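Local coordinates for protein DNA polymerase sliding clamp 2 (Thermococcus kodakarensis, PDB 3LX2) that forms a ring-shaped homotrimer through whose centre DNA passes, and probably tethers the replicative DNA polymerase and other proteins to DNA during rapid replication, at residues K78-A83 / D87-R92; V218-R221 / P227-L230; E34-R39 / M56-Y61; A18-F23 / V47-N52; G139-A144 / L164-E169. All coordinates share one frame; numbering follows the deposited sequence.

Interaction 1 of 5, residues K78-A83 / D87-R92; sequences KVLKLA and DTLVLR
Leu80 and Leu89 make the apolar half of this contact, where helix 73-80 and the residues after it meet strand 88-93 in the DNA-clamp fold, in which helices pack on antiparallel sheets. The two side chains cross at about a right angle, and only their methyls meet, CD2 of Leu80 lying 4.0 Å from CD1 of Leu89. On the strand side, chi1 of 167° sets Leu89 CG opposite its own backbone nitrogen, from where CD1 reaches Leu80. Both leucines also touch helix 10-21, through Ile17 and Phe13, so the pair belongs to a larger hydrophobic layer.

The polar half lies at the loop end. A type I turn runs from Leu80 to Ala83, tied by the bond from Ala83 N to Leu80 O at 3.1 Å, and the strand segment begins after only three intervening residues. Asp87 points its carboxylate back at this turn. No hydrogen bond crosses between 78-83 and 87-92; instead OD2 accepts one from the backbone N of Arg84, and by the symmetry of the ring it probably also meets Arg143 of a neighbouring subunit. The acid stays close against the turn, with Asp87 OD2 3.3 Å from Ala83 C.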
# COMPACT_ATOMS: atom_id res chain seq x y z
N LYS A 78 18.47 5.87 -1.51
CA LYS A 78 17.38 6.86 -1.71
C LYS A 78 17.32 7.45 -3.13
O LYS A 78 16.23 7.62 -3.67
CB LYS A 78 17.38 7.98 -0.66
CG LYS A 78 17.10 7.43 0.72
CD LYS A 78 17.24 8.52 1.80
CE LYS A 78 16.48 8.10 3.07
NZ LYS A 78 16.17 9.30 3.95
N VAL A 79 18.48 7.75 -3.71
CA VAL A 79 18.55 8.23 -5.07
C VAL A 79 17.98 7.16 -5.96
O VAL A 79 17.14 7.45 -6.83
CB VAL A 79 19.96 8.47 -5.52
CG1 VAL A 79 20.00 8.69 -7.00
CG2 VAL A 79 20.58 9.67 -4.77
N LEU A 80 18.41 5.93 -5.74
CA LEU A 80 18.03 4.86 -6.64
C LEU A 80 16.52 4.56 -6.56
O LEU A 80 15.91 4.09 -7.52
CB LEU A 80 18.89 3.60 -6.43
CG LEU A 80 20.37 3.76 -6.80
CD1 LEU A 80 21.07 2.51 -6.40
CD2 LEU A 80 20.55 4.00 -8.31
N LYS A 81 15.93 4.88 -5.41
CA LYS A 81 14.52 4.62 -5.25
C LYS A 81 13.71 5.64 -6.05
O LYS A 81 12.52 5.48 -6.23
CB LYS A 81 14.13 4.59 -3.76
CG LYS A 81 14.46 3.24 -3.04
CD LYS A 81 14.24 3.33 -1.54
CE LYS A 81 13.65 2.08 -0.92
NZ LYS A 81 12.17 1.97 -1.35
N LEU A 82 14.36 6.69 -6.55
CA LEU A 82 13.62 7.59 -7.47
C LEU A 82 13.47 7.07 -8.88
O LEU A 82 12.67 7.62 -9.63
CB LEU A 82 14.20 8.99 -7.54
CG LEU A 82 14.49 9.71 -6.21
CD1 LEU A 82 15.35 10.90 -6.59
CD2 LEU A 82 13.27 10.16 -5.42
N ALA A 83 14.22 6.02 -9.24
CA ALA A 83 14.23 5.53 -10.63
C ALA A 83 12.83 5.13 -11.06
O ALA A 83 12.16 4.44 -10.34
CB ALA A 83 15.09 4.39 -10.77
N ASP A 87 14.17 3.80 -16.55
CA ASP A 87 15.26 4.82 -16.38
C ASP A 87 16.61 4.11 -16.55
O ASP A 87 16.77 2.98 -16.11
CB ASP A 87 15.29 5.46 -14.98
CG ASP A 87 14.22 6.58 -14.77
OD1 ASP A 87 13.69 7.17 -15.72
OD2 ASP A 87 13.92 6.89 -13.60
N THR A 88 17.58 4.76 -17.18
CA THR A 88 18.90 4.16 -17.17
C THR A 88 19.74 4.74 -16.02
O THR A 88 19.36 5.75 -15.44
CB THR A 88 19.67 4.30 -18.55
OG1 THR A 88 20.13 5.64 -18.69
CG2 THR A 88 18.83 3.89 -19.71
N LEU A 89 20.86 4.11 -15.69
CA LEU A 89 21.68 4.53 -14.57
C LEU A 89 23.05 4.87 -15.10
O LEU A 89 23.64 4.11 -15.86
CB LEU A 89 21.83 3.40 -13.55
CG LEU A 89 22.90 3.47 -12.42
CD1 LEU A 89 22.75 4.70 -11.60
CD2 LEU A 89 22.85 2.23 -11.47
N VAL A 90 23.56 6.02 -14.66
CA VAL A 90 24.92 6.40 -14.99
C VAL A 90 25.67 6.62 -13.71
O VAL A 90 25.24 7.41 -12.86
CB VAL A 90 25.02 7.78 -15.69
CG1 VAL A 90 26.51 8.11 -16.03
CG2 VAL A 90 24.11 7.87 -16.94
N LEU A 91 26.82 5.96 -13.58
CA LEU A 91 27.74 6.27 -12.51
C LEU A 91 29.00 6.88 -13.10
O LEU A 91 29.62 6.33 -14.01
CB LEU A 91 28.08 5.04 -11.71
CG LEU A 91 26.90 4.22 -11.16
CD1 LEU A 91 27.43 2.83 -10.67
CD2 LEU A 91 26.22 4.98 -10.05
N ARG A 92 29.38 8.03 -12.56
CA ARG A 92 30.42 8.81 -13.15
C ARG A 92 31.30 9.51 -12.12
O ARG A 92 30.80 10.17 -11.19
CB ARG A 92 29.80 9.84 -14.08
CG ARG A 92 30.82 10.68 -14.71
CD ARG A 92 30.15 11.90 -15.25
NE ARG A 92 29.42 11.60 -16.47
CZ ARG A 92 28.45 12.36 -16.93
NH1 ARG A 92 28.05 13.45 -16.26
NH2 ARG A 92 27.85 12.01 -18.06

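Interaction 2 of 5, residues V218-R221 / P227-L230; sequences VIIR and PLLL
Arg221 and Leu229 face each other as the hydrogen-bonded pair of an antiparallel hairpin whose short strands lie 4.8 Å apart and run at 168° to one another. Two bonds close the pair: Leu229 N reaches Arg221 O at 2.9 Å in the carbonyl plane and nearly straight, at 171°, whereas Arg221 N meets Leu229 O at 3.2 Å with the donor tilted from that plane. The next pair, Ile220 with Leu230, is of the non-hydrogen-bonded kind. Here alpha hydrogens turn to the carbonyls, with Ile220 CA 3.3 Å from Leu229 O and Leu230 CA equally near Ile219 O.

Side chains divide between the two faces of the sheet. Ile220 and Leu230 lie side by side, pointing the same way, and meet through Ile220 CG1 and Leu230 CD2 at 3.7 Å. The other branch of Ile220, CG2, which stands opposite the backbone nitrogen, turns to CD1 of Leu228 at 3.8 Å. Helix 202-209 covers this face, touching both Leu228 and Leu230. On the face of Arg221 and Leu229, the extended arginine runs alongside the leucine, and Leu229 CD2 packs 3.9 Å from Arg221 CD and sits at the edge of the guanidinium, in its plane. Trp130 touches both residues there.

The chemistry is thus two-sided: an apolar face covered by a helix, and another on which the arginine uses its methylenes for packing while its charged end lies near that of Lys133, a pairing of like charges that probably adds nothing to the hold.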
# COMPACT_ATOMS: atom_id res chain seq x y z
N VAL A 218 18.31 -19.38 -7.32
CA VAL A 218 19.20 -19.15 -6.23
C VAL A 218 19.94 -20.44 -5.99
O VAL A 218 19.33 -21.48 -5.86
CB VAL A 218 18.46 -18.87 -4.91
CG1 VAL A 218 19.47 -18.74 -3.71
CG2 VAL A 218 17.49 -17.67 -5.04
N ILE A 219 21.25 -20.33 -5.86
CA ILE A 219 22.13 -21.43 -5.55
C ILE A 219 22.39 -21.48 -4.04
O ILE A 219 22.69 -20.48 -3.43
CB ILE A 219 23.47 -21.25 -6.34
CG1 ILE A 219 23.19 -21.35 -7.85
CG2 ILE A 219 24.59 -22.18 -5.80
CD1 ILE A 219 24.43 -21.18 -8.78
N ILE A 220 22.31 -22.68 -3.47
CA ILE A 220 22.47 -22.91 -2.04
C ILE A 220 23.56 -23.93 -1.79
O ILE A 220 23.65 -24.88 -2.53
CB ILE A 220 21.20 -23.48 -1.45
CG1 ILE A 220 20.09 -22.46 -1.50
CG2 ILE A 220 21.42 -23.90 0.00
CD1 ILE A 220 18.74 -23.13 -1.29
N ARG A 221 24.40 -23.73 -0.77
CA ARG A 221 25.39 -24.75 -0.35
C ARG A 221 25.48 -24.73 1.16
O ARG A 221 25.42 -23.63 1.74
CB ARG A 221 26.77 -24.46 -0.96
CG ARG A 221 26.87 -24.63 -2.48
CD ARG A 221 28.31 -24.35 -2.99
NE ARG A 221 28.60 -25.01 -4.27
CZ ARG A 221 28.69 -24.40 -5.47
NH1 ARG A 221 28.53 -23.07 -5.58
NH2 ARG A 221 28.97 -25.13 -6.56
N PRO A 227 29.18 -22.11 7.49
CA PRO A 227 28.47 -20.99 6.85
C PRO A 227 27.55 -21.43 5.71
O PRO A 227 27.88 -22.37 4.99
CB PRO A 227 29.60 -20.12 6.33
CG PRO A 227 30.79 -20.43 7.20
CD PRO A 227 30.56 -21.75 7.88
N LEU A 228 26.37 -20.83 5.58
CA LEU A 228 25.49 -21.12 4.42
C LEU A 228 25.86 -20.22 3.24
O LEU A 228 26.08 -19.03 3.43
CB LEU A 228 24.03 -20.84 4.79
CG LEU A 228 22.99 -20.63 3.67
CD1 LEU A 228 22.58 -21.96 3.03
CD2 LEU A 228 21.73 -19.89 4.17
N LEU A 229 25.88 -20.77 2.02
CA LEU A 229 25.99 -19.92 0.79
C LEU A 229 24.64 -19.73 0.10
O LEU A 229 23.90 -20.68 -0.10
CB LEU A 229 27.02 -20.43 -0.21
CG LEU A 229 27.01 -19.72 -1.60
CD1 LEU A 229 27.54 -18.24 -1.56
CD2 LEU A 229 27.69 -20.51 -2.77
N LEU A 230 24.31 -18.49 -0.22
CA LEU A 230 23.23 -18.19 -1.14
C LEU A 230 23.85 -17.26 -2.18
O LEU A 230 24.40 -16.18 -1.85
CB LEU A 230 22.07 -17.47 -0.47
CG LEU A 230 21.29 -17.99 0.74
CD1 LEU A 230 20.11 -17.10 0.94
CD2 LEU A 230 20.82 -19.41 0.53

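Interaction 3 of 5, residues E34-R39 / M56-Y61; sequences EGIQMR and MLFSKY
The phenol oxygen of Tyr61 is lodged against the backbone of Gly35, its OH 3.2 Å from Gly35 C, and donates a hydrogen bond to the carbonyl of Asn32 in the turn just before. Gly35 N is near as well, but its angle to the oxygen is poor and no bond forms between them. The tyrosine reaches this spot because chi1 of -170° carries CG away from the backbone nitrogen and throws the ring across to the start of strand 35-41. There Gly35 CA approaches CZ of Tyr61 obliquely, at 3.8 Å. The glycine has phi of 158° and psi near 180°, a backbone conformation in which a beta carbon would press on the preceding carbonyl.

Beside the tyrosine runs an apolar contact. Ile36 extends CD1 to the ring of Phe58, meeting its CZ at 3.9 Å, and the two side chains cross at about a right angle. CG1 of Ile36 also lies 4.2 Å from the tyrosine OH, linking the two halves of the contact.

Residues 56-61 lead into strand 60-63, outermost within this chain on the sheet that holds strand 3-7; Ser59 and Lys60 form a classic beta bulge opposite Val6. Strand 35-41, by contrast, lies between 26-31 and 47-54 in the long nine-stranded sheet. The contact therefore packs one sheet on the other, with Ile5 of strand 3-7 touching Ile36, Phe58 and Tyr61.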
# COMPACT_ATOMS: atom_id res chain seq x y z
N GLU A 34 37.97 -4.52 -15.66
CA GLU A 34 37.12 -5.61 -16.14
C GLU A 34 35.76 -5.70 -15.38
O GLU A 34 34.86 -6.49 -15.75
CB GLU A 34 37.92 -6.94 -16.23
CG GLU A 34 38.44 -7.57 -14.90
CD GLU A 34 39.58 -6.78 -14.14
OE1 GLU A 34 40.22 -5.82 -14.68
OE2 GLU A 34 39.83 -7.15 -12.97
N GLY A 35 35.60 -4.83 -14.38
CA GLY A 35 34.34 -4.78 -13.72
C GLY A 35 34.36 -4.21 -12.33
O GLY A 35 35.35 -3.62 -11.94
N ILE A 36 33.24 -4.36 -11.62
CA ILE A 36 33.08 -3.89 -10.22
C ILE A 36 33.00 -5.09 -9.27
O ILE A 36 32.41 -6.16 -9.60
CB ILE A 36 31.79 -3.03 -10.05
CG1 ILE A 36 31.95 -1.61 -10.61
CG2 ILE A 36 31.35 -2.89 -8.58
CD1 ILE A 36 30.64 -1.05 -11.17
N GLN A 37 33.56 -4.88 -8.09
CA GLN A 37 33.66 -5.91 -7.05
C GLN A 37 33.55 -5.28 -5.69
O GLN A 37 34.08 -4.20 -5.43
CB GLN A 37 35.00 -6.68 -7.16
CG GLN A 37 35.08 -7.59 -8.40
CD GLN A 37 36.45 -8.21 -8.65
OE1 GLN A 37 37.47 -7.80 -8.08
NE2 GLN A 37 36.48 -9.19 -9.54
N MET A 38 32.85 -5.97 -4.82
CA MET A 38 32.77 -5.59 -3.45
C MET A 38 32.78 -6.85 -2.62
O MET A 38 32.27 -7.88 -3.03
CB MET A 38 31.51 -4.80 -3.18
CG MET A 38 31.20 -4.68 -1.71
SD MET A 38 29.61 -3.89 -1.53
CE MET A 38 29.26 -4.26 0.15
N ARG A 39 33.38 -6.73 -1.44
CA ARG A 39 33.44 -7.78 -0.49
C ARG A 39 33.41 -7.10 0.84
O ARG A 39 34.20 -6.19 1.08
CB ARG A 39 34.72 -8.58 -0.61
CG ARG A 39 34.70 -9.77 0.37
CD ARG A 39 35.78 -10.80 0.14
NE ARG A 39 35.81 -11.42 -1.19
CZ ARG A 39 36.77 -12.27 -1.56
NH1 ARG A 39 37.75 -12.59 -0.69
NH2 ARG A 39 36.76 -12.82 -2.77
N MET A 56 30.94 -6.45 -19.09
CA MET A 56 29.94 -6.84 -20.13
C MET A 56 28.44 -6.59 -19.74
O MET A 56 27.56 -6.54 -20.61
CB MET A 56 30.14 -8.29 -20.61
CG MET A 56 29.51 -9.34 -19.73
SD MET A 56 29.57 -11.03 -20.45
CE MET A 56 31.38 -11.15 -20.40
N LEU A 57 28.16 -6.45 -18.43
CA LEU A 57 26.79 -6.23 -17.93
C LEU A 57 26.26 -4.83 -18.23
O LEU A 57 25.05 -4.59 -18.22
CB LEU A 57 26.76 -6.48 -16.41
CG LEU A 57 26.57 -7.93 -15.98
CD1 LEU A 57 26.78 -8.00 -14.52
CD2 LEU A 57 25.15 -8.29 -16.34
N PHE A 58 27.17 -3.93 -18.53
CA PHE A 58 26.89 -2.49 -18.62
C PHE A 58 26.75 -2.00 -20.07
O PHE A 58 27.56 -2.39 -20.87
CB PHE A 58 28.01 -1.74 -17.86
CG PHE A 58 28.07 -2.09 -16.39
CD1 PHE A 58 27.33 -1.36 -15.46
CD2 PHE A 58 28.82 -3.18 -15.93
CE1 PHE A 58 27.37 -1.70 -14.06
CE2 PHE A 58 28.86 -3.53 -14.54
CZ PHE A 58 28.12 -2.79 -13.61
N SER A 59 25.74 -1.17 -20.41
CA SER A 59 25.68 -0.60 -21.77
C SER A 59 26.95 0.12 -22.22
O SER A 59 27.38 -0.06 -23.36
CB SER A 59 24.55 0.38 -21.95
OG SER A 59 23.44 0.03 -21.19
N LYS A 60 27.51 0.97 -21.38
CA LYS A 60 28.81 1.61 -21.65
C LYS A 60 29.66 1.41 -20.41
O LYS A 60 29.23 1.56 -19.30
CB LYS A 60 28.71 3.12 -21.96
CG LYS A 60 27.77 3.52 -23.12
CD LYS A 60 28.50 3.79 -24.42
CE LYS A 60 27.79 3.15 -25.66
NZ LYS A 60 28.44 3.43 -27.06
N TYR A 61 30.88 1.01 -20.59
CA TYR A 61 31.68 0.80 -19.46
C TYR A 61 32.96 1.41 -19.87
O TYR A 61 33.46 1.07 -20.94
CB TYR A 61 31.89 -0.68 -19.25
CG TYR A 61 32.53 -0.94 -17.92
CD1 TYR A 61 31.74 -1.10 -16.78
CD2 TYR A 61 33.93 -1.02 -17.78
CE1 TYR A 61 32.31 -1.34 -15.55
CE2 TYR A 61 34.51 -1.25 -16.56
CZ TYR A 61 33.68 -1.41 -15.44
OH TYR A 61 34.19 -1.64 -14.18

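Interaction 4 of 5, residues A18-F23 / V47-N52; sequences ATLEKF and VLVDLN
The ring of Phe23 receives Val47 over one face and, on the opposite face, CB of its own neighbour Lys22, 4.1 Å above the plane. The valine contact is a CH-pi interaction: CG1 stands 3.9 Å from the centroid of the Phe23 ring and 17° off the ring normal, displaced toward the rim. Its nearest ring atom is CD1 of Phe23, at 3.8 Å, while the other methyl, Val47 CG2, comes within 3.9 Å of Phe23 CE1. Chi1 of 172° on the valine places CG1 opposite the backbone nitrogen, which is the position from which it reaches the phenylalanine.

Helix 10-21 and the residues that follow it pack on the long antiparallel sheet of the clamp fold, in which strand 47-54 lies between 35-41 and 238-244. In clamps of the PCNA family, helices of this kind line the central channel through which DNA passes, and the strands behind them form the outer layer of the ring.

One turn earlier, Leu20 splits its two methyls between successive inward-facing residues of the strand. CD2 goes to Val49 CG2 at 4.1 Å, and CD1 goes to Leu51 CD2 at the same separation; the leucine crosses each partner at about a right angle. Met38 of the neighbouring strand touches Leu20, Val49 and Leu51 alike, and Phe242 covers Val49 from the other adjoining strand. Tyr204 of helix 202-209 packs on both Phe23 and Val47.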
# COMPACT_ATOMS: atom_id res chain seq x y z
N ALA A 18 19.48 -2.34 -2.40
CA ALA A 18 18.52 -2.58 -1.34
C ALA A 18 18.97 -3.80 -0.50
O ALA A 18 18.89 -3.79 0.72
CB ALA A 18 17.07 -2.76 -1.90
N THR A 19 19.47 -4.82 -1.14
CA THR A 19 19.92 -5.94 -0.37
C THR A 19 21.17 -5.57 0.50
O THR A 19 21.24 -5.91 1.66
CB THR A 19 20.13 -7.08 -1.30
OG1 THR A 19 18.93 -7.19 -2.05
CG2 THR A 19 20.38 -8.35 -0.57
N LEU A 20 22.07 -4.77 -0.04
CA LEU A 20 23.29 -4.41 0.67
C LEU A 20 23.02 -3.52 1.86
O LEU A 20 23.59 -3.72 2.94
CB LEU A 20 24.34 -3.77 -0.26
CG LEU A 20 24.69 -4.62 -1.48
CD1 LEU A 20 25.83 -4.00 -2.37
CD2 LEU A 20 25.03 -6.04 -1.07
N GLU A 21 22.13 -2.56 1.68
CA GLU A 21 21.89 -1.56 2.73
C GLU A 21 21.34 -2.24 3.97
O GLU A 21 21.40 -1.69 5.08
CB GLU A 21 20.93 -0.49 2.22
CG GLU A 21 20.77 0.77 3.10
CD GLU A 21 19.79 0.56 4.21
OE1 GLU A 21 18.81 -0.17 3.97
OE2 GLU A 21 19.98 1.09 5.32
N LYS A 22 20.78 -3.43 3.80
CA LYS A 22 20.17 -4.11 4.93
C LYS A 22 21.23 -4.50 5.93
O LYS A 22 20.93 -4.55 7.08
CB LYS A 22 19.37 -5.36 4.49
CG LYS A 22 18.04 -5.04 3.79
CD LYS A 22 17.18 -4.13 4.68
CE LYS A 22 15.98 -3.59 3.94
NZ LYS A 22 15.04 -4.69 3.68
N PHE A 23 22.47 -4.73 5.47
CA PHE A 23 23.54 -5.26 6.32
C PHE A 23 24.68 -4.33 6.63
O PHE A 23 25.35 -4.53 7.65
CB PHE A 23 24.17 -6.52 5.69
CG PHE A 23 23.17 -7.58 5.39
CD1 PHE A 23 22.67 -8.38 6.43
CD2 PHE A 23 22.68 -7.75 4.10
CE1 PHE A 23 21.71 -9.38 6.17
CE2 PHE A 23 21.72 -8.74 3.83
CZ PHE A 23 21.24 -9.56 4.88
N VAL A 47 27.37 -12.01 8.49
CA VAL A 47 27.02 -11.90 7.07
C VAL A 47 28.16 -11.39 6.20
O VAL A 47 28.69 -10.33 6.44
CB VAL A 47 25.72 -11.01 6.87
CG1 VAL A 47 25.43 -10.72 5.44
CG2 VAL A 47 24.52 -11.70 7.45
N LEU A 48 28.54 -12.18 5.21
CA LEU A 48 29.56 -11.78 4.23
C LEU A 48 29.04 -11.72 2.80
O LEU A 48 28.45 -12.70 2.31
CB LEU A 48 30.77 -12.73 4.23
CG LEU A 48 31.86 -12.46 3.16
CD1 LEU A 48 33.23 -13.08 3.62
CD2 LEU A 48 31.50 -12.97 1.74
N VAL A 49 29.32 -10.62 2.13
CA VAL A 49 28.92 -10.47 0.75
C VAL A 49 30.11 -10.42 -0.18
O VAL A 49 31.12 -9.76 0.09
CB VAL A 49 27.97 -9.28 0.55
CG1 VAL A 49 28.74 -7.98 0.57
CG2 VAL A 49 27.26 -9.44 -0.73
N ASP A 50 29.99 -11.18 -1.27
CA ASP A 50 30.92 -11.16 -2.34
C ASP A 50 30.22 -10.90 -3.71
O ASP A 50 29.40 -11.66 -4.20
CB ASP A 50 31.76 -12.43 -2.34
CG ASP A 50 32.93 -12.36 -3.31
OD1 ASP A 50 33.36 -11.25 -3.63
OD2 ASP A 50 33.42 -13.44 -3.75
N LEU A 51 30.58 -9.79 -4.30
CA LEU A 51 29.83 -9.23 -5.40
C LEU A 51 30.77 -9.02 -6.58
O LEU A 51 31.82 -8.34 -6.47
CB LEU A 51 29.24 -7.89 -4.94
CG LEU A 51 28.74 -6.88 -5.95
CD1 LEU A 51 27.58 -7.48 -6.77
CD2 LEU A 51 28.25 -5.60 -5.24
N ASN A 52 30.39 -9.57 -7.71
CA ASN A 52 31.14 -9.31 -8.92
C ASN A 52 30.31 -8.92 -10.16
O ASN A 52 29.53 -9.70 -10.67
CB ASN A 52 32.11 -10.45 -9.20
CG ASN A 52 32.80 -10.29 -10.52
OD1 ASN A 52 33.80 -9.58 -10.65
ND2 ASN A 52 32.25 -10.94 -11.54

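Interaction 5 of 5, residues G139-A144 / L164-E169; sequences GALKRA and LTFKAE
Leu141 is the first residue of helix segment 139-144 to meet the strand, through a single methyl: its CD2 lies 3.4 Å from CZ of Phe166, a close fit, and 3.8 Å from Phe166 CE1. The approach to the ring is oblique, although the two side chains as a whole cross at about a right angle. The leucine also touches Val136 of strand 132-137 and Leu209 of helix 202-209.

Lys142, next along, gives its NZ to the carbonyl of Leu212. Arg143 faces the subunit boundary, where its NH2 forms a salt bridge with Asp87 of a neighbouring subunit, a feature of this particular interface. Ala144 comes back to the strand, one helical turn after Leu141. Its CB, the whole of its side chain, presses on the near end of the ring, 3.7 Å from Phe166 CD2, and lies 3.8 Å from Phe166 CB.

One aromatic side chain is therefore covered along its length by two residues spaced i, i+3 on the helix. Chi1 of -49° sets Phe166 CG opposite its carbonyl carbon, and the ring extends from there beneath the helix. Phe157 of strand 154-159 meets Phe166 edge-to-face. A helix lying on an antiparallel sheet in this way, through apolar contacts, is the building plan of the sliding-clamp domain.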
# COMPACT_ATOMS: atom_id res chain seq x y z
N GLY A 139 11.16 -17.81 -4.81
CA GLY A 139 9.81 -17.86 -4.23
C GLY A 139 9.65 -19.01 -3.26
O GLY A 139 8.99 -18.88 -2.24
N ALA A 140 10.29 -20.13 -3.58
CA ALA A 140 10.28 -21.29 -2.70
C ALA A 140 11.01 -20.97 -1.40
O ALA A 140 10.41 -21.09 -0.32
CB ALA A 140 10.91 -22.51 -3.40
N LEU A 141 12.28 -20.56 -1.48
CA LEU A 141 12.98 -20.09 -0.29
C LEU A 141 12.17 -19.06 0.44
O LEU A 141 11.99 -19.18 1.64
CB LEU A 141 14.33 -19.49 -0.60
CG LEU A 141 15.42 -20.50 -0.91
CD1 LEU A 141 16.78 -19.88 -0.66
CD2 LEU A 141 15.26 -21.79 -0.10
N LYS A 142 11.67 -18.04 -0.25
CA LYS A 142 11.02 -16.95 0.49
C LYS A 142 9.83 -17.52 1.23
O LYS A 142 9.42 -16.98 2.23
CB LYS A 142 10.55 -15.84 -0.43
CG LYS A 142 11.69 -14.93 -0.86
CD LYS A 142 11.18 -13.64 -1.48
CE LYS A 142 10.92 -13.75 -2.94
NZ LYS A 142 10.69 -12.40 -3.56
N ARG A 143 9.29 -18.62 0.73
CA ARG A 143 8.18 -19.26 1.38
C ARG A 143 8.75 -19.82 2.66
O ARG A 143 8.40 -19.38 3.75
CB ARG A 143 7.57 -20.37 0.48
CG ARG A 143 7.05 -21.68 1.19
CD ARG A 143 5.84 -21.53 2.19
NE ARG A 143 4.72 -20.69 1.70
CZ ARG A 143 3.58 -21.14 1.14
NH1 ARG A 143 3.34 -22.44 0.94
NH2 ARG A 143 2.67 -20.25 0.76
N ALA A 144 9.64 -20.79 2.51
CA ALA A 144 10.26 -21.46 3.62
C ALA A 144 10.63 -20.45 4.70
O ALA A 144 10.18 -20.54 5.87
CB ALA A 144 11.47 -22.16 3.15
N LEU A 164 15.11 -31.95 0.30
CA LEU A 164 15.49 -30.63 0.80
C LEU A 164 14.39 -30.10 1.68
O LEU A 164 13.26 -29.84 1.23
CB LEU A 164 15.78 -29.64 -0.36
CG LEU A 164 16.32 -28.26 0.08
CD1 LEU A 164 17.75 -28.33 0.54
CD2 LEU A 164 16.21 -27.23 -1.02
N THR A 165 14.71 -29.94 2.96
CA THR A 165 13.72 -29.62 3.97
C THR A 165 14.15 -28.39 4.77
O THR A 165 15.29 -28.36 5.24
CB THR A 165 13.61 -30.80 4.99
OG1 THR A 165 13.41 -32.07 4.33
CG2 THR A 165 12.47 -30.53 5.99
N PHE A 166 13.26 -27.41 4.94
CA PHE A 166 13.47 -26.24 5.80
C PHE A 166 12.54 -26.18 7.03
O PHE A 166 11.33 -25.99 6.89
CB PHE A 166 13.21 -24.99 5.00
CG PHE A 166 13.88 -24.97 3.69
CD1 PHE A 166 15.22 -24.59 3.60
CD2 PHE A 166 13.18 -25.33 2.54
CE1 PHE A 166 15.85 -24.57 2.37
CE2 PHE A 166 13.81 -25.30 1.32
CZ PHE A 166 15.16 -24.92 1.24
N LYS A 167 13.10 -26.31 8.23
CA LYS A 167 12.26 -26.41 9.42
C LYS A 167 12.69 -25.54 10.55
O LYS A 167 13.86 -25.19 10.70
CB LYS A 167 12.11 -27.85 9.93
CG LYS A 167 13.24 -28.40 10.81
CD LYS A 167 13.11 -29.97 10.92
CE LYS A 167 13.53 -30.55 12.32
NZ LYS A 167 14.05 -32.00 12.26
N ALA A 168 11.69 -25.17 11.32
CA ALA A 168 11.89 -24.35 12.48
C ALA A 168 11.15 -24.99 13.65
O ALA A 168 10.18 -25.75 13.49
CB ALA A 168 11.41 -22.94 12.21
N GLU A 169 11.64 -24.70 14.85
CA GLU A 169 10.96 -25.14 16.05
C GLU A 169 11.03 -24.07 17.14
O GLU A 169 12.10 -23.53 17.44
CB GLU A 169 11.45 -26.51 16.51
CG GLU A 169 10.48 -27.10 17.60
CD GLU A 169 10.78 -28.55 18.09
OE1 GLU A 169 11.69 -29.25 17.56
OE2 GLU A 169 10.05 -29.00 19.01

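Interaction 4 lies deepest, about 5 Å from the centre of the chain to its own centre, and is wholly apolar; the centres of interactions 1, 3 and 5 sit 16 to 19 Å out, and only interaction 1 is partly exposed. Interactions 1, 4 and 5 set a helix on a strand, interaction 3 joins two sheets, and interaction 2 alone is held by backbone bonds between its segments. Interactions 3 and 4 share neighbouring strands, where Leu51 N probably bonds to Met38 O. Interactions 2 and 5 meet through Leu141, whose CD1 packs on Ile220 CD1. The centres of interactions 1 and 5 stand 34 Å apart in one chain, yet their faces meet across the subunit boundary of the ring.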